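Local atomic coordinates of Lin1840 protein (Listeria innocua serovar 6a, PDB entry 4ZOC), a protein that probably hydrolyses terminal, non-reducing beta-D-glucosyl residues with release of beta-D-glucose, as a family 3 beta-glucosidase involved in beta-1,2-glucan metabolism. Residues Lys48-Asp51 / Ala52-Glu55; Asp299-Met303 / Thr304-Ile308. The protein carries 2 engineered substitutions. All blocks are in the same frame, centred on the assembly; numbering follows the deposited sequence.

Contact 1 of 2, residues Lys48-Asp51 / Ala52-Glu55; sequences KLTD and AHTE
T50 and H53 close a capping box at the N-terminus of the short helix 51-54, an exchange in which each residue serves the other's backbone. T50 N donates to H53 ND1 over 3.2 Å, a nearly straight bond (167°) although the donor is tilted 28° out of the imidazole plane. In return T50 OG1 accepts from H53 N, weakly, at 3.4 Å. The T50 hydroxyl lies between its own backbone N and carbonyl carbon (chi1 63°), which places it over one face of the H53 ring, offset toward the rim.

The packed side is inward. L49 CD2 rests on H53 CB at 3.8 Å, and L49 and T54 both turn to L44 of helix 37-47 and L25 of strand 23-25, while T54 N holds T50 O at 3.1 Å to start the helical bonding. H309 of helix 306-316 meets the H53 ring, the two planes strongly inclined.

The solvent side is looser and built on water. The carboxylate planes of D51 and E55 are nearly parallel, their like charges 4.3 Å apart between D51 OD2 and E55 OE1. One water bridges D51 OD1 at 2.6 Å to T54 OG1 at 2.7 Å.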
ATOM      1  N   LYS A  48     -19.055 -30.265 -18.021  1.00 18.27           N
ATOM      2  CA  LYS A  48     -19.374 -30.791 -19.352  1.00 17.99           C
ATOM      3  C   LYS A  48     -18.229 -31.639 -19.903  1.00 19.06           C
ATOM      4  O   LYS A  48     -17.877 -31.568 -21.113  1.00 20.69           O
ATOM      5  CB  LYS A  48     -19.802 -29.637 -20.285  1.00 20.32           C
ATOM      6  CG  LYS A  48     -21.083 -28.949 -19.717  1.00 27.50           C
ATOM      7  CD  LYS A  48     -21.422 -27.585 -20.284  1.00 40.67           C
ATOM      8  CE  LYS A  48     -21.546 -27.567 -21.804  1.00 54.46           C
ATOM      9  NZ  LYS A  48     -20.364 -26.973 -22.523  1.00 52.80           N
ATOM     10  N   LEU A  49     -17.660 -32.462 -19.014  1.00 20.37           N
ATOM     11  CA  LEU A  49     -16.535 -33.329 -19.393  1.00 16.66           C
ATOM     12  C   LEU A  49     -17.110 -34.668 -19.792  1.00 17.69           C
ATOM     13  O   LEU A  49     -18.021 -35.163 -19.104  1.00 19.94           O
ATOM     14  CB  LEU A  49     -15.530 -33.541 -18.255  1.00 17.55           C
ATOM     15  CG  LEU A  49     -14.765 -32.283 -17.806  1.00 18.50           C
ATOM     16  CD1 LEU A  49     -14.174 -32.503 -16.416  1.00 20.93           C
ATOM     17  CD2 LEU A  49     -13.749 -32.022 -18.876  1.00 19.18           C
ATOM     18  N   THR A  50     -16.544 -35.243 -20.856  1.00 17.06           N
ATOM     19  CA  THR A  50     -16.884 -36.566 -21.342  1.00 17.64           C
ATOM     20  C   THR A  50     -15.720 -37.526 -21.181  1.00 23.68           C
ATOM     21  O   THR A  50     -14.595 -37.140 -20.839  1.00 19.75           O
ATOM     22  CB  THR A  50     -17.118 -36.437 -22.842  1.00 19.53           C
ATOM     23  OG1 THR A  50     -15.893 -36.029 -23.461  1.00 20.52           O
ATOM     24  CG2 THR A  50     -18.221 -35.410 -23.140  1.00 22.49           C
ATOM     25  N   ASP A  51     -15.933 -38.786 -21.536  1.00 24.27           N
ATOM     26  CA  ASP A  51     -14.850 -39.731 -21.483  1.00 19.71           C
ATOM     27  C   ASP A  51     -13.711 -39.375 -22.393  1.00 18.44           C
ATOM     28  O   ASP A  51     -12.528 -39.665 -22.132  1.00 21.19           O
ATOM     29  CB  ASP A  51     -15.355 -41.129 -21.859  1.00 21.99           C
ATOM     30  CG  ASP A  51     -16.109 -41.772 -20.754  1.00 27.04           C
ATOM     31  OD1 ASP A  51     -15.938 -41.363 -19.603  1.00 25.13           O
ATOM     32  OD2 ASP A  51     -16.864 -42.736 -21.017  1.00 33.08           O
ATOM     33  N   ALA A  52     -14.058 -38.833 -23.534  1.00 18.61           N
ATOM     34  CA  ALA A  52     -13.036 -38.434 -24.445  1.00 19.63           C
ATOM     35  C   ALA A  52     -12.101 -37.367 -23.809  1.00 16.79           C
ATOM     36  O   ALA A  52     -10.910 -37.302 -24.122  1.00 18.46           O
ATOM     37  CB  ALA A  52     -13.656 -37.938 -25.752  1.00 24.49           C
ATOM     38  N   HIS A  53     -12.611 -36.549 -22.922  1.00 18.84           N
ATOM     39  CA  HIS A  53     -11.755 -35.554 -22.219  1.00 16.07           C
ATOM     40  C   HIS A  53     -10.941 -36.247 -21.128  1.00 15.49           C
ATOM     41  O   HIS A  53      -9.742 -36.082 -21.061  1.00 18.35           O
ATOM     42  CB  HIS A  53     -12.596 -34.443 -21.584  1.00 17.91           C
ATOM     43  CG  HIS A  53     -13.340 -33.619 -22.589  1.00 16.38           C
ATOM     44  ND1 HIS A  53     -14.649 -33.248 -22.411  1.00 21.94           N
ATOM     45  CD2 HIS A  53     -12.956 -33.094 -23.762  1.00 16.46           C
ATOM     46  CE1 HIS A  53     -15.059 -32.550 -23.454  1.00 23.27           C
ATOM     47  NE2 HIS A  53     -14.038 -32.432 -24.283  1.00 27.21           N
ATOM     48  N   THR A  54     -11.590 -37.032 -20.279  1.00 14.91           N
ATOM     49  CA  THR A  54     -10.914 -37.590 -19.141  1.00 14.54           C
ATOM     50  C   THR A  54      -9.893 -38.676 -19.493  1.00 17.71           C
ATOM     51  O   THR A  54      -8.836 -38.765 -18.873  1.00 16.44           O
ATOM     52  CB  THR A  54     -11.899 -37.993 -18.029  1.00 13.14           C
ATOM     53  OG1 THR A  54     -12.711 -39.096 -18.439  1.00 17.97           O
ATOM     54  CG2 THR A  54     -12.772 -36.821 -17.658  1.00 13.06           C
ATOM     55  N   GLU A  55     -10.148 -39.425 -20.552  1.00 14.42           N
ATOM     56  CA  GLU A  55      -9.244 -40.452 -20.982  1.00 13.99           C
ATOM     57  C   GLU A  55      -8.047 -39.858 -21.671  1.00 12.95           C
ATOM     58  O   GLU A  55      -7.092 -40.568 -21.938  1.00 14.49           O
ATOM     59  CB  GLU A  55      -9.938 -41.409 -21.927  1.00 18.14           C
ATOM     60  CG  GLU A  55     -11.075 -42.156 -21.188  1.00 22.95           C
ATOM     61  CD  GLU A  55     -11.858 -43.064 -22.077  1.00 24.91           C
ATOM     62  OE1 GLU A  55     -12.705 -43.721 -21.513  1.00 28.59           O
ATOM     63  OE2 GLU A  55     -11.623 -43.095 -23.316  1.00 24.17           O
TER
HETATM   64  O   HOH W   1     -15.361 -39.327 -18.043  1.00 22.00           O
HETATM   65  O   HOH W   2     -13.684 -43.072 -18.275  1.00 27.74           O

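Contact 2 of 2, residues Asp299-Met303 / Thr304-Ile308; sequences DLEMM and TTCYI
The E301 carboxylate and the Y307 ring stand almost perpendicular, their planes 83° apart. E301 OE1 approaches the ring obliquely, 3.4 Å from Y307 CG, and the carbonyl carbon of D299 lies at the ring edge. Elsewhere the tyrosine packs on A290, S293 and M294 of helix 286-295, and its hydroxyl is bonded to V298 O.

Around the carboxylate the partners divide by oxygen. OE1 of E301 receives Y307 N at 2.7 Å on its syn lone pair, in a nearly straight bond (167°). OE2 of E301 is gripped twice: T304 OG1 donates to its anti lone pair over a short 2.5 Å, and C306 N meets it at 3.1 Å from the syn side, somewhat out of the carboxylate plane. The side chain reaches this far because CG is anti to the backbone N (chi1 179°) and the chain stays extended beyond it. A water completes the set, donating to E301 OE1 (2.7 Å) and to T304 O while accepting from I308 N (2.9 Å). Four bonds thus fix the carboxylate, and amides at a helix start would be expected to favour its negative charge.

M302 points the other way from E301, its side chain about 6 Å from a bound glucose, and M303 makes the turn with a positive phi. T305 sits at the N-cap without a capping bond from its own side chain; the glutamate of the preceding strand does that work instead, at the strand-to-helix turn after the eighth strand of a TIM barrel.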
ATOM      1  N   ASP A 299       0.646 -23.782 -20.237  1.00  8.15           N
ATOM      2  CA  ASP A 299       0.584 -25.125 -20.797  1.00 10.11           C
ATOM      3  C   ASP A 299      -0.509 -25.984 -20.265  1.00 10.58           C
ATOM      4  O   ASP A 299      -0.873 -26.974 -20.901  1.00 12.55           O
ATOM      5  CB  ASP A 299       1.895 -25.823 -20.593  1.00  9.69           C
ATOM      6  CG  ASP A 299       3.047 -25.047 -21.212  1.00 10.58           C
ATOM      7  OD1 ASP A 299       2.866 -24.484 -22.335  1.00 11.94           O
ATOM      8  OD2 ASP A 299       4.140 -25.086 -20.625  1.00 11.05           O
ATOM      9  N   LEU A 300      -0.979 -25.675 -19.055  1.00 10.07           N
ATOM     10  CA  LEU A 300      -1.826 -26.634 -18.283  1.00  8.39           C
ATOM     11  C   LEU A 300      -2.824 -25.865 -17.475  1.00  8.64           C
ATOM     12  O   LEU A 300      -2.407 -25.072 -16.614  1.00  9.08           O
ATOM     13  CB  LEU A 300      -0.898 -27.497 -17.404  1.00  8.66           C
ATOM     14  CG  LEU A 300      -1.546 -28.642 -16.618  1.00 10.04           C
ATOM     15  CD1 LEU A 300      -2.434 -29.570 -17.483  1.00 10.34           C
ATOM     16  CD2 LEU A 300      -0.484 -29.381 -15.779  1.00 10.30           C
ATOM     17  N   GLU A 301      -4.100 -26.068 -17.777  1.00  8.33           N
ATOM     18  CA  GLU A 301      -5.221 -25.374 -17.183  1.00  9.08           C
ATOM     19  C   GLU A 301      -5.738 -26.169 -16.001  1.00  9.35           C
ATOM     20  O   GLU A 301      -6.202 -27.302 -16.152  1.00 10.54           O
ATOM     21  CB  GLU A 301      -6.330 -25.153 -18.204  1.00  9.58           C
ATOM     22  CG  GLU A 301      -7.551 -24.431 -17.623  1.00  9.66           C
ATOM     23  CD  GLU A 301      -8.487 -23.935 -18.621  1.00  8.87           C
ATOM     24  OE1 GLU A 301      -8.324 -24.292 -19.805  1.00  9.81           O
ATOM     25  OE2 GLU A 301      -9.447 -23.221 -18.209  1.00 10.60           O
ATOM     26  N   MET A 302      -5.590 -25.570 -14.811  1.00 10.28           N
ATOM     27  CA  MET A 302      -5.929 -26.277 -13.610  1.00  7.93           C
ATOM     28  C   MET A 302      -7.440 -26.172 -13.297  1.00  8.76           C
ATOM     29  O   MET A 302      -7.937 -25.130 -12.812  1.00  7.41           O
ATOM     30  CB  MET A 302      -5.129 -25.689 -12.434  1.00  8.41           C
ATOM     31  CG  MET A 302      -5.430 -26.392 -11.122  1.00  9.65           C
ATOM     32  SD  MET A 302      -4.555 -25.778  -9.655  1.00  9.51           S
ATOM     33  CE  MET A 302      -2.836 -26.135 -10.044  1.00  8.41           C
ATOM     34  N   MET A 303      -8.199 -27.245 -13.613  1.00  9.31           N
ATOM     35  CA  MET A 303      -9.635 -27.386 -13.151  1.00  9.90           C
ATOM     36  C   MET A 303     -10.674 -26.425 -13.685  1.00  9.29           C
ATOM     37  O   MET A 303     -11.751 -26.264 -13.165  1.00 10.89           O
ATOM     38  CB  MET A 303      -9.668 -27.477 -11.650  1.00 11.18           C
ATOM     39  CG  MET A 303      -9.419 -28.912 -11.180  1.00 11.83           C
ATOM     40  SD  MET A 303     -10.717 -30.088 -11.741  1.00 13.61           S
ATOM     41  CE  MET A 303     -12.079 -29.619 -10.672  1.00 14.27           C
ATOM     42  N   THR A 304     -10.368 -25.862 -14.844  1.00  9.84           N
ATOM     43  CA  THR A 304     -11.346 -25.124 -15.680  1.00  9.17           C
ATOM     44  C   THR A 304     -11.231 -25.633 -17.120  1.00 10.44           C
ATOM     45  O   THR A 304     -10.297 -26.384 -17.446  1.00 10.73           O
ATOM     46  CB  THR A 304     -11.231 -23.560 -15.533  1.00  9.00           C
ATOM     47  OG1 THR A 304      -9.856 -23.134 -15.724  1.00  9.10           O
ATOM     48  CG2 THR A 304     -11.717 -23.174 -14.187  1.00  9.46           C
ATOM     49  N   THR A 305     -12.208 -25.213 -17.930  1.00 12.09           N
ATOM     50  CA  THR A 305     -12.540 -25.807 -19.169  1.00 13.33           C
ATOM     51  C   THR A 305     -12.396 -24.887 -20.363  1.00 12.46           C
ATOM     52  O   THR A 305     -12.879 -25.245 -21.406  1.00 16.20           O
ATOM     53  CB  THR A 305     -13.958 -26.359 -19.139  1.00 16.12           C
ATOM     54  OG1 THR A 305     -14.880 -25.300 -18.926  1.00 19.25           O
ATOM     55  CG2 THR A 305     -14.156 -27.368 -18.009  1.00 16.47           C
ATOM     56  N   CYS A 306     -11.670 -23.755 -20.280  1.00 13.00           N
ATOM     57  CA  CYS A 306     -11.506 -22.929 -21.399  1.00  9.96           C
ATOM     58  C   CYS A 306     -10.758 -23.631 -22.531  1.00 12.39           C
ATOM     59  O   CYS A 306     -11.227 -23.621 -23.672  1.00 13.58           O
ATOM     60  CB  CYS A 306     -10.753 -21.601 -21.054  1.00 11.03           C
ATOM     61  SG  CYS A 306     -11.571 -20.703 -19.735  1.00 14.17           S
ATOM     62  N   TYR A 307      -9.587 -24.207 -22.239  1.00  9.64           N
ATOM     63  CA  TYR A 307      -8.845 -24.925 -23.262  1.00 11.23           C
ATOM     64  C   TYR A 307      -9.648 -26.029 -23.880  1.00 12.54           C
ATOM     65  O   TYR A 307      -9.812 -26.096 -25.137  1.00 14.33           O
ATOM     66  CB  TYR A 307      -7.510 -25.481 -22.761  1.00 10.88           C
ATOM     67  CG  TYR A 307      -6.368 -24.436 -22.571  1.00 11.09           C
ATOM     68  CD1 TYR A 307      -6.484 -23.094 -22.998  1.00  9.49           C
ATOM     69  CD2 TYR A 307      -5.185 -24.810 -21.941  1.00 10.58           C
ATOM     70  CE1 TYR A 307      -5.444 -22.217 -22.858  1.00 10.98           C
ATOM     71  CE2 TYR A 307      -4.132 -23.935 -21.815  1.00 13.51           C
ATOM     72  CZ  TYR A 307      -4.281 -22.603 -22.234  1.00 10.94           C
ATOM     73  OH  TYR A 307      -3.248 -21.737 -22.160  1.00 12.04           O
ATOM     74  N   ILE A 308     -10.147 -26.901 -23.008  1.00 11.83           N
ATOM     75  CA  ILE A 308     -10.837 -28.107 -23.480  1.00 15.02           C
ATOM     76  C   ILE A 308     -12.014 -27.792 -24.433  1.00 17.21           C
ATOM     77  O   ILE A 308     -12.169 -28.431 -25.477  1.00 17.94           O
ATOM     78  CB  ILE A 308     -11.118 -29.024 -22.275  1.00 19.20           C
ATOM     79  CG1 ILE A 308     -11.289 -30.470 -22.742  1.00 26.37           C
ATOM     80  CG2 ILE A 308     -12.306 -28.592 -21.461  1.00 23.46           C
ATOM     81  CD1 ILE A 308      -9.990 -31.226 -22.854  1.00 30.82           C
TER
HETATM   82  O   HOH W   3      -9.340 -26.795 -20.213  1.00 12.93           O

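Overall arrangement
Both contacts show how a helix start is satisfied by side chains, yet they solve the problem at different depths of the TIM-barrel domain. Contact 1 is only partly buried, and its cap is a threonine-histidine exchange, where waters meet the carboxylate of D51 and, weakly, that of E55. Contact 2 is buried, and there a strand carboxylate and one water meet the backbone amides. Strand 23-25 is common ground: L25 touches L49 and T54 of contact 1 and M303 of contact 2. Their centres are 13 Å apart, and the two meet directly where H53 CD2 packs against I308 CG1 at 3.3 Å, joining the short helix 51-54 to helix 306-316.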